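Local coordinates for Mgp-operon protein 3 (Mycoplasma pneumoniae, PDB 6RJ1) that is a membrane-anchored adhesin component of the bacterial surface, known as P40/P90, that probably works with the adhesin P1 in attachment to host cells, at residues A[5-10]-A[43-48]; A[51-56]-A[124-129]. All coordinates share one frame; numbering follows the deposited sequence.

Interaction 1. Residues A[5-10]-A[43-48]; sequences TYLLQD and VDWKRV
The indole of W45 rises off strand 43-48 and is met by two residues of strand 6-10, L7 at the six-membered ring and Q9 at the pyrrole nitrogen. W45 CG sits between its own backbone N and carbonyl carbon (chi1 57°), which stands the ring up toward the facing strand. At the five-membered ring, NE1 of W45 gives a hydrogen bond of 2.9 Å to OE1 of Q9. The bond is clearly bent, 132° at the hydrogen. The oxygen lies at the ring edge, in the indole plane, and the amide stands nearly perpendicular to the ring. NE1 approaches tilted from the carbonyl plane. The other end of that amide is used as well, NE2 of Q9 bonding to the carbonyl of H11. The L7 side chain crosses the outer end of the six-membered ring obliquely, with CB and CD2 out of its plane. L7 CB lies 3.8 Å from CH2 of W45. L7 CD2 is 3.9 Å from W45 CZ3. The L7 carbonyl oxygen, by contrast, comes to the edge near the ring plane, 3.5 Å from W45 CH2. L7 CD2 also touches the aliphatic part of R47, 4.2 Å from its CG, while the guanidinium is held elsewhere through NH1 to the carbonyl of D50. At the base of the tryptophan, the backbone N of W45 bonds to D44 OD1 from above the carboxylate plane. V43 and D44 both face L56 in a classic beta bulge. With axes 9.9 Å apart and nearly antiparallel, the strands belong to different sheets packing through side chains, as between the layers of a beta sandwich.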
ATOM      1  N   THR A   5      -8.050  -4.271  33.454  1.00 90.08           N
ATOM      2  CA  THR A   5      -7.329  -5.364  32.795  1.00 88.35           C
ATOM      3  C   THR A   5      -6.829  -4.905  31.442  1.00 88.72           C
ATOM      4  O   THR A   5      -7.456  -4.050  30.819  1.00 88.03           O
ATOM      5  CB  THR A   5      -8.225  -6.610  32.644  1.00 95.32           C
ATOM      6  OG1 THR A   5      -9.465  -6.231  32.046  1.00 97.33           O
ATOM      7  CG2 THR A   5      -8.458  -7.350  33.970  1.00 90.49           C
ATOM      8  N   TYR A   6      -5.697  -5.474  30.990  1.00 83.78           N
ATOM      9  CA  TYR A   6      -5.071  -5.178  29.695  1.00 83.11           C
ATOM     10  C   TYR A   6      -5.079  -6.455  28.870  1.00 83.14           C
ATOM     11  O   TYR A   6      -4.621  -7.490  29.352  1.00 83.12           O
ATOM     12  CB  TYR A   6      -3.619  -4.670  29.862  1.00 85.18           C
ATOM     13  CG  TYR A   6      -3.463  -3.506  30.814  1.00 88.62           C
ATOM     14  CD1 TYR A   6      -3.574  -2.192  30.365  1.00 90.02           C
ATOM     15  CD2 TYR A   6      -3.200  -3.714  32.168  1.00 90.58           C
ATOM     16  CE1 TYR A   6      -3.446  -1.114  31.245  1.00 91.23           C
ATOM     17  CE2 TYR A   6      -3.069  -2.644  33.056  1.00 90.25           C
ATOM     18  CZ  TYR A   6      -3.191  -1.345  32.588  1.00 97.01           C
ATOM     19  OH  TYR A   6      -3.064  -0.287  33.452  1.00 98.08           O
ATOM     20  N   LEU A   7      -5.610  -6.398  27.647  1.00 76.30           N
ATOM     21  CA  LEU A   7      -5.694  -7.563  26.772  1.00 74.92           C
ATOM     22  C   LEU A   7      -4.435  -7.714  25.935  1.00 76.42           C
ATOM     23  O   LEU A   7      -4.039  -6.762  25.255  1.00 77.09           O
ATOM     24  CB  LEU A   7      -6.940  -7.440  25.880  1.00 74.78           C
ATOM     25  CG  LEU A   7      -7.909  -8.620  25.800  1.00 79.21           C
ATOM     26  CD1 LEU A   7      -8.225  -9.185  27.162  1.00 79.52           C
ATOM     27  CD2 LEU A   7      -9.201  -8.193  25.148  1.00 81.30           C
ATOM     28  N   LEU A   8      -3.798  -8.898  25.994  1.00 70.22           N
ATOM     29  CA  LEU A   8      -2.596  -9.192  25.216  1.00 69.76           C
ATOM     30  C   LEU A   8      -2.804 -10.407  24.326  1.00 73.71           C
ATOM     31  O   LEU A   8      -3.388 -11.396  24.762  1.00 73.44           O
ATOM     32  CB  LEU A   8      -1.336  -9.366  26.090  1.00 69.71           C
ATOM     33  CG  LEU A   8      -0.713  -8.125  26.784  1.00 74.49           C
ATOM     34  CD1 LEU A   8       0.547  -8.507  27.528  1.00 74.65           C
ATOM     35  CD2 LEU A   8      -0.351  -7.016  25.800  1.00 77.48           C
ATOM     36  N   GLN A   9      -2.338 -10.322  23.069  1.00 70.26           N
ATOM     37  CA  GLN A   9      -2.455 -11.412  22.113  1.00 70.17           C
ATOM     38  C   GLN A   9      -1.263 -12.360  22.158  1.00 75.19           C
ATOM     39  O   GLN A   9      -0.130 -11.929  22.369  1.00 76.03           O
ATOM     40  CB  GLN A   9      -2.608 -10.857  20.692  1.00 71.28           C
ATOM     41  CG  GLN A   9      -3.119 -11.874  19.665  1.00 70.19           C
ATOM     42  CD  GLN A   9      -3.055 -11.353  18.255  1.00 77.22           C
ATOM     43  OE1 GLN A   9      -3.217 -10.159  17.993  1.00 69.10           O
ATOM     44  NE2 GLN A   9      -2.826 -12.248  17.307  1.00 69.72           N
ATOM     45  N   ASP A  10      -1.546 -13.654  21.963  1.00 71.52           N
ATOM     46  CA  ASP A  10      -0.610 -14.760  21.789  1.00 71.27           C
ATOM     47  C   ASP A  10      -1.300 -15.686  20.783  1.00 73.49           C
ATOM     48  O   ASP A  10      -2.141 -16.520  21.160  1.00 72.86           O
ATOM     49  CB  ASP A  10      -0.244 -15.471  23.103  1.00 73.45           C
ATOM     50  CG  ASP A  10       0.836 -16.539  22.946  1.00 87.43           C
ATOM     51  OD1 ASP A  10       1.574 -16.505  21.923  1.00 87.09           O
ATOM     52  OD2 ASP A  10       0.955 -17.402  23.847  1.00 96.43           O
ATOM     53  N   VAL A  43      -6.061 -12.268  12.955  1.00 64.04           N
ATOM     54  CA  VAL A  43      -5.298 -11.251  12.200  1.00 63.90           C
ATOM     55  C   VAL A  43      -5.334  -9.887  12.872  1.00 66.73           C
ATOM     56  O   VAL A  43      -4.325  -9.187  12.876  1.00 66.48           O
ATOM     57  CB  VAL A  43      -5.770 -11.125  10.724  1.00 68.54           C
ATOM     58  CG1 VAL A  43      -4.683 -10.521   9.849  1.00 69.03           C
ATOM     59  CG2 VAL A  43      -6.211 -12.460  10.161  1.00 68.32           C
ATOM     60  N   ASP A  44      -6.501  -9.482  13.377  1.00 63.62           N
ATOM     61  CA  ASP A  44      -6.706  -8.187  14.034  1.00 63.51           C
ATOM     62  C   ASP A  44      -7.871  -8.306  14.983  1.00 65.84           C
ATOM     63  O   ASP A  44      -8.713  -9.185  14.815  1.00 65.80           O
ATOM     64  CB  ASP A  44      -6.970  -7.068  12.987  1.00 65.48           C
ATOM     65  CG  ASP A  44      -6.849  -5.633  13.493  1.00 76.46           C
ATOM     66  OD1 ASP A  44      -6.469  -5.442  14.680  1.00 77.99           O
ATOM     67  OD2 ASP A  44      -7.121  -4.699  12.701  1.00 80.99           O
ATOM     68  N   TRP A  45      -7.920  -7.431  15.982  1.00 61.34           N
ATOM     69  CA  TRP A  45      -8.975  -7.403  16.990  1.00 60.85           C
ATOM     70  C   TRP A  45      -9.037  -6.014  17.618  1.00 65.48           C
ATOM     71  O   TRP A  45      -8.022  -5.323  17.687  1.00 64.59           O
ATOM     72  CB  TRP A  45      -8.738  -8.485  18.070  1.00 59.07           C
ATOM     73  CG  TRP A  45      -7.411  -8.361  18.757  1.00 59.64           C
ATOM     74  CD1 TRP A  45      -6.197  -8.783  18.292  1.00 62.30           C
ATOM     75  CD2 TRP A  45      -7.159  -7.711  20.007  1.00 59.33           C
ATOM     76  NE1 TRP A  45      -5.203  -8.447  19.185  1.00 61.56           N
ATOM     77  CE2 TRP A  45      -5.766  -7.774  20.241  1.00 62.94           C
ATOM     78  CE3 TRP A  45      -7.978  -7.065  20.949  1.00 60.02           C
ATOM     79  CZ2 TRP A  45      -5.183  -7.266  21.403  1.00 61.67           C
ATOM     80  CZ3 TRP A  45      -7.393  -6.551  22.093  1.00 60.99           C
ATOM     81  CH2 TRP A  45      -6.014  -6.649  22.308  1.00 61.40           C
ATOM     82  N   LYS A  46     -10.229  -5.601  18.054  1.00 62.97           N
ATOM     83  CA  LYS A  46     -10.443  -4.306  18.685  1.00 63.22           C
ATOM     84  C   LYS A  46     -11.431  -4.457  19.846  1.00 73.43           C
ATOM     85  O   LYS A  46     -12.441  -5.155  19.715  1.00 74.46           O
ATOM     86  CB  LYS A  46     -10.970  -3.255  17.675  1.00 63.17           C
ATOM     87  CG  LYS A  46     -10.071  -2.942  16.468  1.00 66.65           C
ATOM     88  CD  LYS A  46      -8.841  -2.085  16.764  1.00 68.66           C
ATOM     89  CE  LYS A  46      -7.837  -2.124  15.629  1.00 79.16           C
ATOM     90  NZ  LYS A  46      -8.193  -1.223  14.487  1.00 89.02           N
ATOM     91  N   ARG A  47     -11.133  -3.820  20.983  1.00 72.49           N
ATOM     92  CA  ARG A  47     -12.032  -3.799  22.136  1.00 73.49           C
ATOM     93  C   ARG A  47     -12.955  -2.593  21.873  1.00 81.91           C
ATOM     94  O   ARG A  47     -12.461  -1.496  21.588  1.00 82.64           O
ATOM     95  CB  ARG A  47     -11.235  -3.597  23.432  1.00 71.86           C
ATOM     96  CG  ARG A  47     -11.412  -4.670  24.484  1.00 77.01           C
ATOM     97  CD  ARG A  47     -11.071  -4.052  25.838  1.00 88.91           C
ATOM     98  NE  ARG A  47     -11.940  -4.437  26.960  1.00 93.80           N
ATOM     99  CZ  ARG A  47     -13.263  -4.261  27.019  1.00109.63           C
ATOM    100  NH1 ARG A  47     -13.934  -4.602  28.111  1.00 98.20           N
ATOM    101  NH2 ARG A  47     -13.926  -3.770  25.978  1.00 94.48           N
ATOM    102  N   VAL A  48     -14.277  -2.811  21.874  1.00 80.40           N
ATOM    103  CA  VAL A  48     -15.253  -1.752  21.600  1.00 81.01           C
ATOM    104  C   VAL A  48     -16.007  -1.414  22.885  1.00 87.10           C
ATOM    105  O   VAL A  48     -16.825  -2.202  23.363  1.00 86.15           O
ATOM    106  CB  VAL A  48     -16.187  -2.093  20.406  1.00 84.73           C
ATOM    107  CG1 VAL A  48     -17.247  -1.014  20.209  1.00 84.44           C
ATOM    108  CG2 VAL A  48     -15.389  -2.290  19.122  1.00 84.40           C
TER

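Interaction 2. Residues A[51-56]-A[124-129]; sequences TKLVAL and ATWVFE
Segments 51-56 and 124-129 come closest at L53 and W126, whose CA atoms are 8.0 Å apart, and their strands are not paired directly because strand 114-121 runs between them, antiparallel to both. W126 bridges this gap. Its CG lies anti to the carbonyl carbon and beside the backbone N (chi1 -62°), a torsion that swings the indole toward the neighbour-but-one strand. L53 CB then sits over one face of the six-membered ring in a CH-pi contact, 3.6 Å from the ring centroid and 13° off the normal. The two side chains cross at about a right angle. L53 CG is anti to its backbone N, and the branch ends with CD2 at 4.1 Å from CD2 of W126, at the fusion of the two rings. The contact passes over strand 114-121 within the mixed sheet of eight strands that also holds strand 40-48. The six-membered ring also meets the backbone of 51-53. W126 CZ3 is 3.5 Å from the carbonyl carbon of K52, and W126 CH2 lies near K52 O, at 3.7 Å. T51 O comes up at the ring edge, 3.8 Å from W126 CZ3. R47 also packs against W126, and W45 against L53. The polar end of K52 turns elsewhere: NZ makes a salt bridge to E483, just past strand 477-482, and a hydrogen bond to Y460 OH on strand 457-461. The carboxylate of E129 stays 6.1 Å from that amine, measured from E129 OE1 to K52 NZ, and forms a long, weak ion pair with K119.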
ATOM      1  N   THR A  51     -18.206  -3.585  26.872  1.00 88.76           N
ATOM      2  CA  THR A  51     -18.947  -4.850  26.776  1.00 87.99           C
ATOM      3  C   THR A  51     -18.752  -5.583  25.420  1.00 89.43           C
ATOM      4  O   THR A  51     -19.368  -6.635  25.214  1.00 89.44           O
ATOM      5  CB  THR A  51     -20.446  -4.624  27.138  1.00100.47           C
ATOM      6  OG1 THR A  51     -21.025  -5.834  27.642  1.00102.11           O
ATOM      7  CG2 THR A  51     -21.296  -4.011  25.994  1.00 99.43           C
ATOM      8  N   LYS A  52     -17.902  -5.051  24.523  1.00 83.40           N
ATOM      9  CA  LYS A  52     -17.700  -5.637  23.196  1.00 82.48           C
ATOM     10  C   LYS A  52     -16.236  -5.862  22.794  1.00 84.92           C
ATOM     11  O   LYS A  52     -15.356  -5.063  23.125  1.00 84.76           O
ATOM     12  CB  LYS A  52     -18.418  -4.774  22.138  1.00 84.43           C
ATOM     13  CG  LYS A  52     -18.587  -5.410  20.750  1.00 86.15           C
ATOM     14  CD  LYS A  52     -19.999  -5.237  20.206  1.00 87.92           C
ATOM     15  CE  LYS A  52     -20.303  -3.833  19.732  1.00 88.12           C
ATOM     16  NZ  LYS A  52     -21.770  -3.594  19.658  1.00 90.03           N
ATOM     17  N   LEU A  53     -16.004  -6.959  22.056  1.00 79.34           N
ATOM     18  CA  LEU A  53     -14.720  -7.338  21.486  1.00 78.49           C
ATOM     19  C   LEU A  53     -14.965  -7.877  20.080  1.00 80.06           C
ATOM     20  O   LEU A  53     -15.714  -8.837  19.897  1.00 79.98           O
ATOM     21  CB  LEU A  53     -13.971  -8.354  22.365  1.00 78.66           C
ATOM     22  CG  LEU A  53     -12.611  -8.835  21.853  1.00 83.47           C
ATOM     23  CD1 LEU A  53     -11.530  -7.772  22.046  1.00 83.88           C
ATOM     24  CD2 LEU A  53     -12.214 -10.108  22.546  1.00 86.47           C
ATOM     25  N   VAL A  54     -14.360  -7.217  19.091  1.00 74.01           N
ATOM     26  CA  VAL A  54     -14.467  -7.547  17.674  1.00 72.65           C
ATOM     27  C   VAL A  54     -13.143  -8.170  17.217  1.00 74.36           C
ATOM     28  O   VAL A  54     -12.085  -7.627  17.522  1.00 74.12           O
ATOM     29  CB  VAL A  54     -14.845  -6.285  16.848  1.00 76.19           C
ATOM     30  CG1 VAL A  54     -14.987  -6.608  15.368  1.00 75.47           C
ATOM     31  CG2 VAL A  54     -16.122  -5.639  17.383  1.00 76.25           C
ATOM     32  N   ALA A  55     -13.201  -9.313  16.510  1.00 69.12           N
ATOM     33  CA  ALA A  55     -12.007 -10.004  16.005  1.00 68.06           C
ATOM     34  C   ALA A  55     -12.109 -10.283  14.498  1.00 71.18           C
ATOM     35  O   ALA A  55     -13.209 -10.308  13.953  1.00 71.11           O
ATOM     36  CB  ALA A  55     -11.779 -11.301  16.777  1.00 68.45           C
ATOM     37  N   LEU A  56     -10.960 -10.460  13.828  1.00 66.41           N
ATOM     38  CA  LEU A  56     -10.851 -10.757  12.402  1.00 65.36           C
ATOM     39  C   LEU A  56     -10.020 -12.027  12.239  1.00 69.57           C
ATOM     40  O   LEU A  56      -8.876 -12.095  12.704  1.00 70.08           O
ATOM     41  CB  LEU A  56     -10.200  -9.580  11.651  1.00 65.09           C
ATOM     42  CG  LEU A  56     -10.037  -9.704  10.128  1.00 68.98           C
ATOM     43  CD1 LEU A  56     -11.376  -9.929   9.438  1.00 68.80           C
ATOM     44  CD2 LEU A  56      -9.353  -8.482   9.561  1.00 69.49           C
ATOM     45  N   ALA A 124     -13.861 -11.179  33.896  1.00 91.69           N
ATOM     46  CA  ALA A 124     -13.144 -10.688  32.708  1.00 91.13           C
ATOM     47  C   ALA A 124     -13.036 -11.751  31.605  1.00 94.06           C
ATOM     48  O   ALA A 124     -11.947 -12.054  31.105  1.00 94.04           O
ATOM     49  CB  ALA A 124     -11.778 -10.110  33.077  1.00 91.79           C
ATOM     50  N   THR A 125     -14.191 -12.332  31.252  1.00 89.08           N
ATOM     51  CA  THR A 125     -14.302 -13.364  30.220  1.00 87.71           C
ATOM     52  C   THR A 125     -15.161 -12.853  29.068  1.00 89.09           C
ATOM     53  O   THR A 125     -15.817 -11.818  29.201  1.00 87.98           O
ATOM     54  CB  THR A 125     -14.815 -14.693  30.801  1.00 90.87           C
ATOM     55  OG1 THR A 125     -16.129 -14.508  31.304  1.00 91.74           O
ATOM     56  CG2 THR A 125     -13.908 -15.266  31.886  1.00 85.60           C
ATOM     57  N   TRP A 126     -15.138 -13.574  27.934  1.00 84.55           N
ATOM     58  CA  TRP A 126     -15.881 -13.207  26.729  1.00 83.39           C
ATOM     59  C   TRP A 126     -16.726 -14.356  26.222  1.00 87.34           C
ATOM     60  O   TRP A 126     -16.263 -15.494  26.172  1.00 87.54           O
ATOM     61  CB  TRP A 126     -14.925 -12.723  25.633  1.00 81.35           C
ATOM     62  CG  TRP A 126     -14.160 -11.497  26.020  1.00 81.82           C
ATOM     63  CD1 TRP A 126     -12.924 -11.448  26.591  1.00 84.45           C
ATOM     64  CD2 TRP A 126     -14.604 -10.141  25.906  1.00 81.62           C
ATOM     65  NE1 TRP A 126     -12.563 -10.144  26.827  1.00 83.75           N
ATOM     66  CE2 TRP A 126     -13.573  -9.319  26.409  1.00 85.29           C
ATOM     67  CE3 TRP A 126     -15.767  -9.535  25.402  1.00 82.74           C
ATOM     68  CZ2 TRP A 126     -13.673  -7.922  26.431  1.00 84.51           C
ATOM     69  CZ3 TRP A 126     -15.872  -8.154  25.440  1.00 84.16           C
ATOM     70  CH2 TRP A 126     -14.830  -7.361  25.937  1.00 84.73           C
ATOM     71  N   VAL A 127     -17.968 -14.042  25.835  1.00 83.31           N
ATOM     72  CA  VAL A 127     -18.945 -14.984  25.288  1.00 82.74           C
ATOM     73  C   VAL A 127     -19.094 -14.661  23.802  1.00 85.04           C
ATOM     74  O   VAL A 127     -19.162 -13.483  23.449  1.00 85.20           O
ATOM     75  CB  VAL A 127     -20.293 -14.887  26.067  1.00 86.50           C
ATOM     76  CG1 VAL A 127     -21.423 -15.627  25.360  1.00 86.16           C
ATOM     77  CG2 VAL A 127     -20.134 -15.411  27.485  1.00 86.18           C
ATOM     78  N   PHE A 128     -19.105 -15.692  22.935  1.00 79.59           N
ATOM     79  CA  PHE A 128     -19.261 -15.509  21.491  1.00 78.25           C
ATOM     80  C   PHE A 128     -20.704 -15.111  21.161  1.00 82.91           C
ATOM     81  O   PHE A 128     -21.639 -15.783  21.600  1.00 83.89           O
ATOM     82  CB  PHE A 128     -18.813 -16.773  20.716  1.00 79.16           C
ATOM     83  CG  PHE A 128     -19.071 -16.753  19.223  1.00 79.92           C
ATOM     84  CD1 PHE A 128     -18.270 -15.995  18.370  1.00 81.46           C
ATOM     85  CD2 PHE A 128     -20.114 -17.489  18.670  1.00 81.65           C
ATOM     86  CE1 PHE A 128     -18.514 -15.965  17.000  1.00 82.02           C
ATOM     87  CE2 PHE A 128     -20.356 -17.461  17.293  1.00 83.76           C
ATOM     88  CZ  PHE A 128     -19.552 -16.704  16.469  1.00 81.62           C
ATOM     89  N   GLU A 129     -20.884 -14.003  20.427  1.00 78.82           N
ATOM     90  CA  GLU A 129     -22.211 -13.532  20.030  1.00 78.09           C
ATOM     91  C   GLU A 129     -22.549 -14.023  18.633  1.00 78.58           C
ATOM     92  O   GLU A 129     -23.472 -14.812  18.474  1.00 77.94           O
ATOM     93  CB  GLU A 129     -22.306 -11.997  20.082  1.00 80.02           C
ATOM     94  CG  GLU A 129     -22.470 -11.426  21.469  1.00 95.04           C
ATOM     95  CD  GLU A 129     -23.557 -10.375  21.591  1.00127.89           C
ATOM     96  OE1 GLU A 129     -23.488  -9.343  20.879  1.00119.01           O
ATOM     97  OE2 GLU A 129     -24.481 -10.587  22.409  1.00130.77           O
TER

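The centres of interactions 1 and 2 lie about 10 Å apart, and interaction 1 closes before interaction 2 opens along the chain. Strands 40-48 and 52-59, consecutive in sequence, are neighbours in the eight-stranded sheet, and backbone bonds join the contacts directly, D44 O to L56 N and K46 N to V54 O, each 2.8 Å. Interaction 2 spans this sheet within its own layer, from 52-59 over 114-121 to 125-135, whereas interaction 1 joins its outermost strand, 40-48, to the small N-terminal sheet begun by 6-10. L53, whose side chain touches L7, W45 and W126, is where the two meet.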